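Local coordinates for heme-binding protein HutZ (Vibrio cholerae, PDB 3TGV) that binds heme with high efficiency and probably degrades it to the beta and delta isomers of biliverdin with release of iron, at residues K15-A20 / I64-D69; E9-R14 / K80-D85; A88-R93 / D121-R126. The protein carries 1 engineered substitution. One frame throughout, in Å; residues are numbered along the deposited sequence.

Interaction 1: residues K15-A20 / I64-D69; sequences KTLQLA and IMMIED
Q18 and M65 face each other as an antiparallel hydrogen-bonded pair. Q18 N donates to M65 O at 2.7 Å, close to straight at 167°, and M65 N returns a bond to Q18 O at 2.8 Å. Past this ring the two chains drift apart, their axes running at 143°. A water takes over there: it accepts from I67 N at 2.9 Å and can donate to T16 O and Q18 OE1, though other acceptors compete for its protons. The bend of the Q18 chain at chi2 (-56°) brings its amide back along its own strand to reach this water. Q18 CG comes within 3.5 Å of M65 O and, 4.0 Å away, meets I67 CG2, the two side chains crossing at about a right angle.

On the face opposite Q18 and M65, L17, L19 and I64 pack together. I64 splits its branches: CG2 sits 3.9 Å from L17 CD2, while CG1 packs alongside L19 CD2. L17 CD2 also takes the methyl CE of M66, whose chain turns at its last torsion to meet it. V30 of the second subunit packs on M65, and R79 of that subunit on T16. Strand 16-22 is bordered on its far edge by strand 28-38, and strand 61-67 by strand 81-91, so this pairing lies inside the sheet.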
loop_
_atom_site.group_PDB
_atom_site.type_symbol
_atom_site.label_atom_id
_atom_site.label_comp_id
_atom_site.label_asym_id
_atom_site.label_seq_id
_atom_site.Cartn_x
_atom_site.Cartn_y
_atom_site.Cartn_z
ATOM N N LYS A 15 -4.338 -8.974 -8.631
ATOM C CA LYS A 15 -3.172 -9.835 -8.701
ATOM C C LYS A 15 -2.109 -9.469 -7.667
ATOM O O LYS A 15 -1.146 -10.209 -7.475
ATOM C CB LYS A 15 -2.575 -9.780 -10.112
ATOM C CG LYS A 15 -3.600 -10.101 -11.203
ATOM C CD LYS A 15 -3.428 -11.517 -11.734
ATOM C CE LYS A 15 -4.729 -12.074 -12.290
ATOM N NZ LYS A 15 -5.325 -11.200 -13.336
ATOM N N THR A 16 -2.280 -8.333 -7.005
ATOM C CA THR A 16 -1.262 -7.828 -6.088
ATOM C C THR A 16 -1.816 -7.480 -4.703
ATOM O O THR A 16 -2.964 -7.040 -4.558
ATOM C CB THR A 16 -0.566 -6.572 -6.666
ATOM O OG1 THR A 16 -0.079 -6.852 -7.990
ATOM C CG2 THR A 16 0.605 -6.181 -5.804
ATOM N N LEU A 17 -0.981 -7.695 -3.694
ATOM C CA LEU A 17 -1.239 -7.233 -2.341
ATOM C C LEU A 17 -0.358 -6.034 -2.036
ATOM O O LEU A 17 0.829 -5.997 -2.418
ATOM C CB LEU A 17 -0.909 -8.338 -1.332
ATOM C CG LEU A 17 -1.608 -9.689 -1.474
ATOM C CD1 LEU A 17 -1.169 -10.660 -0.360
ATOM C CD2 LEU A 17 -3.125 -9.480 -1.476
ATOM N N GLN A 18 -0.923 -5.058 -1.343
ATOM C CA GLN A 18 -0.101 -4.031 -0.723
ATOM C C GLN A 18 0.155 -4.445 0.717
ATOM O O GLN A 18 -0.768 -4.889 1.424
ATOM C CB GLN A 18 -0.771 -2.655 -0.775
ATOM C CG GLN A 18 -1.627 -2.412 -2.013
ATOM C CD GLN A 18 -0.883 -2.586 -3.309
ATOM O OE1 GLN A 18 -1.321 -3.312 -4.208
ATOM N NE2 GLN A 18 0.247 -1.904 -3.429
ATOM N N LEU A 19 1.398 -4.279 1.158
ATOM C CA LEU A 19 1.835 -4.785 2.455
ATOM C C LEU A 19 2.441 -3.702 3.339
ATOM O O LEU A 19 3.226 -2.877 2.875
ATOM C CB LEU A 19 2.872 -5.894 2.266
ATOM C CG LEU A 19 2.574 -6.936 1.197
ATOM C CD1 LEU A 19 3.808 -7.791 0.901
ATOM C CD2 LEU A 19 1.377 -7.794 1.612
ATOM N N ALA A 20 2.068 -3.716 4.615
ATOM C CA ALA A 20 2.770 -2.944 5.624
ATOM C C ALA A 20 3.508 -3.908 6.549
ATOM O O ALA A 20 2.884 -4.723 7.228
ATOM C CB ALA A 20 1.808 -2.065 6.410
ATOM N N ILE A 64 -2.255 -6.310 5.402
ATOM C CA ILE A 64 -2.426 -6.589 3.972
ATOM C C ILE A 64 -3.614 -5.838 3.365
ATOM O O ILE A 64 -4.678 -5.726 3.985
ATOM C CB ILE A 64 -2.647 -8.089 3.741
ATOM C CG1 ILE A 64 -1.397 -8.876 4.140
ATOM C CG2 ILE A 64 -3.028 -8.363 2.283
ATOM C CD1 ILE A 64 -1.641 -10.353 4.313
ATOM N N MET A 65 -3.436 -5.316 2.160
ATOM C CA MET A 65 -4.531 -4.645 1.461
ATOM C C MET A 65 -4.579 -5.020 -0.013
ATOM O O MET A 65 -3.555 -5.024 -0.711
ATOM C CB MET A 65 -4.434 -3.125 1.618
ATOM C CG MET A 65 -5.491 -2.362 0.843
ATOM S SD MET A 65 -5.516 -0.588 1.200
ATOM C CE MET A 65 -3.881 -0.136 0.635
ATOM N N MET A 66 -5.776 -5.346 -0.470
ATOM C CA MET A 66 -6.046 -5.607 -1.872
ATOM C C MET A 66 -6.968 -4.465 -2.317
ATOM O O MET A 66 -8.031 -4.253 -1.724
ATOM C CB MET A 66 -6.730 -6.972 -1.980
ATOM C CG MET A 66 -6.911 -7.549 -3.365
ATOM S SD MET A 66 -7.854 -9.107 -3.280
ATOM C CE MET A 66 -6.904 -10.009 -2.076
ATOM N N ILE A 67 -6.557 -3.704 -3.326
ATOM C CA ILE A 67 -7.241 -2.452 -3.658
ATOM C C ILE A 67 -7.408 -2.196 -5.163
ATOM O O ILE A 67 -6.532 -2.548 -5.969
ATOM C CB ILE A 67 -6.511 -1.243 -3.002
ATOM C CG1 ILE A 67 -7.303 0.043 -3.225
ATOM C CG2 ILE A 67 -5.052 -1.128 -3.520
ATOM C CD1 ILE A 67 -6.917 1.151 -2.274
ATOM N N GLU A 68 -8.532 -1.592 -5.552
ATOM C CA GLU A 68 -8.749 -1.304 -6.965
ATOM C C GLU A 68 -7.820 -0.172 -7.388
ATOM O O GLU A 68 -7.349 0.588 -6.549
ATOM C CB GLU A 68 -10.206 -0.928 -7.263
ATOM C CG GLU A 68 -10.580 0.480 -6.864
ATOM C CD GLU A 68 -12.056 0.792 -7.125
ATOM O OE1 GLU A 68 -12.650 0.226 -8.066
ATOM O OE2 GLU A 68 -12.611 1.610 -6.384
ATOM N N ASP A 69 -7.573 -0.056 -8.686
ATOM C CA ASP A 69 -6.618 0.914 -9.214
ATOM C C ASP A 69 -7.127 2.342 -9.065
ATOM O O ASP A 69 -8.329 2.567 -9.066
ATOM C CB ASP A 69 -6.353 0.627 -10.691
ATOM C CG ASP A 69 -5.487 -0.602 -10.901
ATOM O OD1 ASP A 69 -4.709 -0.939 -9.983
ATOM O OD2 ASP A 69 -5.574 -1.220 -11.985
HETATM O O HOH W 1 -4.131 -4.560 -4.563
#

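Interaction 2: residues E9-R14 / K80-D85; sequences EFRQER and KRLTFD
F10 reaches down from helix 3-13 onto the start of strand 81-91, which passes beneath at 82° to the short helical segment. Its CG stands anti to the backbone N (chi1 -174°), sending the ring between K80 and L82. L82 takes one edge: its CD1 lies near the ring plane, 3.9 Å from F10 CD2, and its CG is about equally close to CD2 and CE2. On the K80 side, K80 CE comes within 3.7 Å of F10 CD1, approaching obliquely as the extended lysine slides past the ring in the opposite direction. K80 O lies 3.7 Å from F10 CZ. One ring face is covered from within the helical segment, by R14 CG, 3.6 Å above the ring centre. F138 meets the F10 ring edge-to-face, and M66 packs against it too, so the aromatic group is buried.

Away from the ring the contact thins out to single touches and charged ends. R11 CG crosses L82 CD1 at about a right angle, 3.8 Å apart, while its guanidinium turns off to the hydroxyl of Y42. K80 NZ makes a salt bridge with E6, earlier on the same helix. No hydrogen bond joins the two segments. At the end of the helix, R14 grips E13 side-on: NE bonds OE1 at 2.7 Å and NH2 bonds OE2 at 3.0 Å, both oxygens met on their syn side. Altogether this is a helix packed across an antiparallel sheet, with a phenylalanine as its main contact, here the N-terminal helix against the curled sheet of an FMN-binding-type split-barrel fold.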
loop_
_atom_site.group_PDB
_atom_site.type_symbol
_atom_site.label_atom_id
_atom_site.label_comp_id
_atom_site.label_asym_id
_atom_site.label_seq_id
_atom_site.Cartn_x
_atom_site.Cartn_y
_atom_site.Cartn_z
ATOM N N GLU A 9 -15.258 -12.070 -7.245
ATOM C CA GLU A 9 -14.715 -11.524 -8.484
ATOM C C GLU A 9 -13.482 -10.652 -8.233
ATOM O O GLU A 9 -12.510 -10.713 -8.981
ATOM C CB GLU A 9 -15.770 -10.725 -9.239
ATOM C CG GLU A 9 -16.990 -11.548 -9.677
ATOM C CD GLU A 9 -16.629 -12.777 -10.521
ATOM O OE1 GLU A 9 -16.083 -13.764 -9.961
ATOM O OE2 GLU A 9 -16.903 -12.754 -11.746
ATOM N N PHE A 10 -13.538 -9.840 -7.184
ATOM C CA PHE A 10 -12.451 -8.923 -6.834
ATOM C C PHE A 10 -11.197 -9.695 -6.457
ATOM O O PHE A 10 -10.111 -9.386 -6.933
ATOM C CB PHE A 10 -12.905 -8.027 -5.673
ATOM C CG PHE A 10 -11.939 -6.921 -5.300
ATOM C CD1 PHE A 10 -11.875 -5.749 -6.045
ATOM C CD2 PHE A 10 -11.152 -7.027 -4.162
ATOM C CE1 PHE A 10 -11.031 -4.711 -5.681
ATOM C CE2 PHE A 10 -10.289 -5.995 -3.793
ATOM C CZ PHE A 10 -10.233 -4.835 -4.552
ATOM N N ARG A 11 -11.344 -10.705 -5.605
ATOM C CA ARG A 11 -10.189 -11.482 -5.161
ATOM C C ARG A 11 -9.549 -12.193 -6.341
ATOM O O ARG A 11 -8.339 -12.377 -6.372
ATOM C CB ARG A 11 -10.575 -12.533 -4.123
ATOM C CG ARG A 11 -10.943 -11.998 -2.746
ATOM C CD ARG A 11 -11.619 -13.104 -1.919
ATOM N NE ARG A 11 -10.647 -13.827 -1.118
ATOM C CZ ARG A 11 -10.810 -15.053 -0.636
ATOM N NH1 ARG A 11 -11.911 -15.741 -0.883
ATOM N NH2 ARG A 11 -9.834 -15.606 0.074
ATOM N N GLN A 12 -10.371 -12.601 -7.304
ATOM C CA GLN A 12 -9.876 -13.308 -8.486
ATOM C C GLN A 12 -9.193 -12.379 -9.486
ATOM O O GLN A 12 -8.228 -12.764 -10.148
ATOM C CB GLN A 12 -11.022 -14.072 -9.167
ATOM C CG GLN A 12 -11.356 -15.384 -8.486
ATOM C CD GLN A 12 -12.586 -16.066 -9.070
ATOM O OE1 GLN A 12 -13.324 -15.479 -9.866
ATOM N NE2 GLN A 12 -12.811 -17.315 -8.671
ATOM N N GLU A 13 -9.694 -11.154 -9.601
ATOM C CA GLU A 13 -9.149 -10.206 -10.565
ATOM C C GLU A 13 -7.866 -9.550 -10.059
ATOM O O GLU A 13 -6.908 -9.387 -10.812
ATOM C CB GLU A 13 -10.190 -9.133 -10.911
ATOM C CG GLU A 13 -9.743 -8.135 -11.988
ATOM C CD GLU A 13 -8.908 -6.980 -11.436
ATOM O OE1 GLU A 13 -9.243 -6.482 -10.332
ATOM O OE2 GLU A 13 -7.924 -6.573 -12.112
ATOM N N ARG A 14 -7.847 -9.159 -8.787
ATOM C CA ARG A 14 -6.683 -8.466 -8.250
ATOM C C ARG A 14 -5.501 -9.424 -8.169
ATOM O O ARG A 14 -5.639 -10.551 -7.710
ATOM C CB ARG A 14 -6.999 -7.862 -6.884
ATOM C CG ARG A 14 -8.132 -6.841 -6.907
ATOM C CD ARG A 14 -7.632 -5.450 -7.260
ATOM N NE ARG A 14 -7.525 -5.244 -8.697
ATOM C CZ ARG A 14 -6.755 -4.326 -9.270
ATOM N NH1 ARG A 14 -5.986 -3.528 -8.534
ATOM N NH2 ARG A 14 -6.734 -4.221 -10.592
ATOM N N LYS A 80 -12.394 0.914 -3.668
ATOM C CA LYS A 80 -12.875 -0.412 -3.307
ATOM C C LYS A 80 -11.697 -1.245 -2.815
ATOM O O LYS A 80 -10.668 -1.339 -3.495
ATOM C CB LYS A 80 -13.515 -1.050 -4.544
ATOM C CG LYS A 80 -14.155 -2.404 -4.369
ATOM C CD LYS A 80 -14.980 -2.730 -5.621
ATOM C CE LYS A 80 -15.192 -4.217 -5.813
ATOM N NZ LYS A 80 -15.865 -4.553 -7.111
ATOM N N ARG A 81 -11.831 -1.843 -1.634
ATOM C CA ARG A 81 -10.696 -2.538 -1.037
ATOM C C ARG A 81 -11.070 -3.572 0.018
ATOM O O ARG A 81 -12.156 -3.510 0.609
ATOM C CB ARG A 81 -9.737 -1.518 -0.423
ATOM C CG ARG A 81 -10.322 -0.734 0.756
ATOM C CD ARG A 81 -9.475 0.502 1.053
ATOM N NE ARG A 81 -9.942 1.229 2.230
ATOM C CZ ARG A 81 -10.838 2.215 2.201
ATOM N NH1 ARG A 81 -11.368 2.605 1.052
ATOM N NH2 ARG A 81 -11.203 2.815 3.327
ATOM N N LEU A 82 -10.151 -4.513 0.231
ATOM C CA LEU A 82 -10.225 -5.516 1.290
ATOM C C LEU A 82 -8.964 -5.373 2.118
ATOM O O LEU A 82 -7.870 -5.327 1.560
ATOM C CB LEU A 82 -10.206 -6.925 0.700
ATOM C CG LEU A 82 -11.344 -7.386 -0.210
ATOM C CD1 LEU A 82 -11.095 -8.804 -0.658
ATOM C CD2 LEU A 82 -12.705 -7.266 0.496
ATOM N N THR A 83 -9.089 -5.317 3.436
ATOM C CA THR A 83 -7.904 -5.170 4.286
ATOM C C THR A 83 -7.976 -6.139 5.463
ATOM O O THR A 83 -9.061 -6.393 6.018
ATOM C CB THR A 83 -7.762 -3.723 4.806
ATOM O OG1 THR A 83 -7.872 -2.804 3.712
ATOM C CG2 THR A 83 -6.404 -3.518 5.467
ATOM N N PHE A 84 -6.825 -6.682 5.839
ATOM C CA PHE A 84 -6.737 -7.589 6.977
ATOM C C PHE A 84 -5.299 -7.694 7.453
ATOM O O PHE A 84 -4.369 -7.447 6.683
ATOM C CB PHE A 84 -7.288 -8.977 6.628
ATOM C CG PHE A 84 -6.595 -9.653 5.470
ATOM C CD1 PHE A 84 -6.934 -9.341 4.165
ATOM C CD2 PHE A 84 -5.633 -10.633 5.690
ATOM C CE1 PHE A 84 -6.304 -9.967 3.093
ATOM C CE2 PHE A 84 -4.997 -11.270 4.615
ATOM C CZ PHE A 84 -5.343 -10.935 3.320
ATOM N N ASP A 85 -5.121 -8.038 8.724
ATOM C CA ASP A 85 -3.796 -8.273 9.279
ATOM C C ASP A 85 -3.538 -9.763 9.249
ATOM O O ASP A 85 -4.485 -10.547 9.196
ATOM C CB ASP A 85 -3.692 -7.745 10.708
ATOM C CG ASP A 85 -3.818 -6.229 10.783
ATOM O OD1 ASP A 85 -3.746 -5.558 9.727
ATOM O OD2 ASP A 85 -3.996 -5.704 11.903
#

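Interaction 3: residues A88-R93 / D121-R126; sequences ASMVER and DFMLFR
Two strands of the antiparallel sheet, 81-91 and 122-129, pair where S89 meets R126 in a hydrogen-bonded ring. S89 N donates to R126 O at 2.9 Å, and R126 N answers to S89 O at 2.7 Å. The neighbouring pair, M90 with F125, is non-hydrogen-bonded; there the CA atoms close to 4.4 Å, and F125 CA lies 3.2 Å from S89 O. Farther on, V91 N also bonds L124 O, at 2.6 Å.

On the face of M90 and F125, M90 CB touches F125 CE1 at 4.1 Å. The methionine, fully extended with CG anti to the backbone N (chi1 179°), runs out past the ring; its sulfur is 5.5 Å from the ring centroid and 30° off the normal, an oblique Met-aromatic contact. M90 SD also meets M123 CE, the two chains crossing at about a right angle. Helix 51-58 lends L56 to this side, against A88 and F125.

The strands belong to the curled sheet of the FMN-binding-type fold, and helices 96-109 and 112-116 lie in the chain between them. V91 and L124 point the same way on the other face, V91 CB 3.7 Å from L124 CD2, with W98 of helix 96-109 touching both. V91 CG2 packs on R126 CB, while the R126 guanidinium goes to the backbone oxygen of E40.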
loop_
_atom_site.group_PDB
_atom_site.type_symbol
_atom_site.label_atom_id
_atom_site.label_comp_id
_atom_site.label_asym_id
_atom_site.label_seq_id
_atom_site.Cartn_x
_atom_site.Cartn_y
_atom_site.Cartn_z
ATOM N N ALA A 88 3.016 -13.865 9.295
ATOM C CA ALA A 88 3.852 -14.352 8.204
ATOM C C ALA A 88 4.710 -15.528 8.625
ATOM O O ALA A 88 5.195 -15.581 9.747
ATOM C CB ALA A 88 4.741 -13.233 7.662
ATOM N N SER A 89 4.907 -16.455 7.698
ATOM C CA SER A 89 5.756 -17.602 7.929
ATOM C C SER A 89 6.480 -17.909 6.628
ATOM O O SER A 89 5.895 -17.817 5.547
ATOM C CB SER A 89 4.911 -18.795 8.379
ATOM O OG SER A 89 5.691 -19.710 9.121
ATOM N N MET A 90 7.758 -18.250 6.719
ATOM C CA MET A 90 8.518 -18.599 5.531
ATOM C C MET A 90 8.275 -20.055 5.115
ATOM O O MET A 90 8.197 -20.951 5.960
ATOM C CB MET A 90 10.009 -18.351 5.754
ATOM C CG MET A 90 10.836 -18.722 4.556
ATOM S SD MET A 90 12.575 -18.230 4.683
ATOM C CE MET A 90 13.231 -19.109 3.243
ATOM N N VAL A 91 8.147 -20.288 3.814
ATOM C CA VAL A 91 7.852 -21.627 3.311
ATOM C C VAL A 91 9.128 -22.315 2.840
ATOM O O VAL A 91 9.850 -21.786 1.994
ATOM C CB VAL A 91 6.844 -21.584 2.155
ATOM C CG1 VAL A 91 6.584 -22.991 1.625
ATOM C CG2 VAL A 91 5.542 -20.937 2.615
ATOM N N GLU A 92 9.395 -23.500 3.385
ATOM C CA GLU A 92 10.662 -24.178 3.126
ATOM C C GLU A 92 10.810 -24.542 1.659
ATOM O O GLU A 92 9.919 -25.144 1.062
ATOM C CB GLU A 92 10.828 -25.426 3.996
ATOM C CG GLU A 92 12.182 -26.105 3.796
ATOM C CD GLU A 92 12.387 -27.315 4.696
ATOM O OE1 GLU A 92 12.970 -27.148 5.791
ATOM O OE2 GLU A 92 11.971 -28.431 4.303
ATOM N N ARG A 93 11.947 -24.173 1.086
ATOM C CA ARG A 93 12.197 -24.412 -0.322
ATOM C C ARG A 93 12.031 -25.883 -0.685
ATOM O O ARG A 93 12.553 -26.768 -0.013
ATOM C CB ARG A 93 13.599 -23.928 -0.695
ATOM C CG ARG A 93 13.951 -24.124 -2.152
ATOM C CD ARG A 93 15.177 -23.303 -2.529
ATOM N NE ARG A 93 14.951 -22.557 -3.763
ATOM C CZ ARG A 93 14.850 -21.232 -3.836
ATOM N NH1 ARG A 93 14.980 -20.485 -2.744
ATOM N NH2 ARG A 93 14.636 -20.652 -5.008
ATOM N N ASP A 121 17.783 -15.425 -3.162
ATOM C CA ASP A 121 17.197 -14.352 -2.357
ATOM C C ASP A 121 15.668 -14.273 -2.449
ATOM O O ASP A 121 15.043 -13.539 -1.690
ATOM C CB ASP A 121 17.863 -12.974 -2.554
ATOM C CG ASP A 121 18.189 -12.673 -3.989
ATOM O OD1 ASP A 121 17.254 -12.573 -4.809
ATOM O OD2 ASP A 121 19.387 -12.507 -4.288
ATOM N N PHE A 122 15.059 -15.038 -3.347
ATOM C CA PHE A 122 13.600 -15.048 -3.397
ATOM C C PHE A 122 13.004 -16.065 -2.454
ATOM O O PHE A 122 13.197 -17.266 -2.614
ATOM C CB PHE A 122 13.069 -15.208 -4.814
ATOM C CG PHE A 122 12.921 -13.906 -5.535
ATOM C CD1 PHE A 122 13.986 -13.364 -6.225
ATOM C CD2 PHE A 122 11.722 -13.206 -5.491
ATOM C CE1 PHE A 122 13.863 -12.155 -6.881
ATOM C CE2 PHE A 122 11.588 -11.996 -6.144
ATOM C CZ PHE A 122 12.659 -11.470 -6.841
ATOM N N MET A 123 12.287 -15.550 -1.462
ATOM C CA MET A 123 11.720 -16.353 -0.397
ATOM C C MET A 123 10.207 -16.412 -0.563
ATOM O O MET A 123 9.592 -15.455 -1.030
ATOM C CB MET A 123 12.053 -15.717 0.951
ATOM C CG MET A 123 13.509 -15.361 1.121
ATOM S SD MET A 123 13.786 -14.402 2.620
ATOM C CE MET A 123 15.104 -15.367 3.368
ATOM N N LEU A 124 9.612 -17.532 -0.170
ATOM C CA LEU A 124 8.162 -17.682 -0.241
ATOM C C LEU A 124 7.553 -17.567 1.149
ATOM O O LEU A 124 7.861 -18.363 2.036
ATOM C CB LEU A 124 7.809 -19.029 -0.868
ATOM C CG LEU A 124 6.336 -19.434 -0.942
ATOM C CD1 LEU A 124 5.544 -18.474 -1.825
ATOM C CD2 LEU A 124 6.231 -20.853 -1.465
ATOM N N PHE A 125 6.696 -16.572 1.346
ATOM C CA PHE A 125 6.053 -16.388 2.644
ATOM C C PHE A 125 4.579 -16.759 2.591
ATOM O O PHE A 125 3.863 -16.332 1.692
ATOM C CB PHE A 125 6.192 -14.942 3.140
ATOM C CG PHE A 125 7.587 -14.573 3.578
ATOM C CD1 PHE A 125 7.957 -14.663 4.912
ATOM C CD2 PHE A 125 8.517 -14.130 2.660
ATOM C CE1 PHE A 125 9.233 -14.323 5.320
ATOM C CE2 PHE A 125 9.793 -13.792 3.061
ATOM C CZ PHE A 125 10.151 -13.890 4.393
ATOM N N ARG A 126 4.142 -17.561 3.555
ATOM C CA ARG A 126 2.714 -17.791 3.774
ATOM C C ARG A 126 2.148 -16.751 4.730
ATOM O O ARG A 126 2.711 -16.506 5.793
ATOM C CB ARG A 126 2.459 -19.187 4.341
ATOM C CG ARG A 126 1.158 -19.255 5.112
ATOM C CD ARG A 126 0.501 -20.621 5.077
ATOM N NE ARG A 126 1.141 -21.577 5.968
ATOM C CZ ARG A 126 0.494 -22.565 6.579
ATOM N NH1 ARG A 126 -0.817 -22.715 6.406
ATOM N NH2 ARG A 126 1.156 -23.402 7.371
#

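How the interactions relate
Interaction 1 is the buried one, near the middle of the chain; interactions 2 and 3 are partly buried and lie on opposite sides of the chain's centre. Interactions 1 and 3 join sheet strands through backbone bonds, whereas interaction 2 sets a helix on the sheet mainly by side-chain packing, with no hydrogen bond between its two segments. Strand 81-91 serves both 2 and 3, its start under the N-terminal helix and its end beside strand 122-129. Interactions 1 and 2 touch directly: I64 N probably bonds F84 O, and R14 NH1 probably bonds I67 O. Both also reach the second subunit, which does not touch interaction 3, where M90 and S89 are exposed.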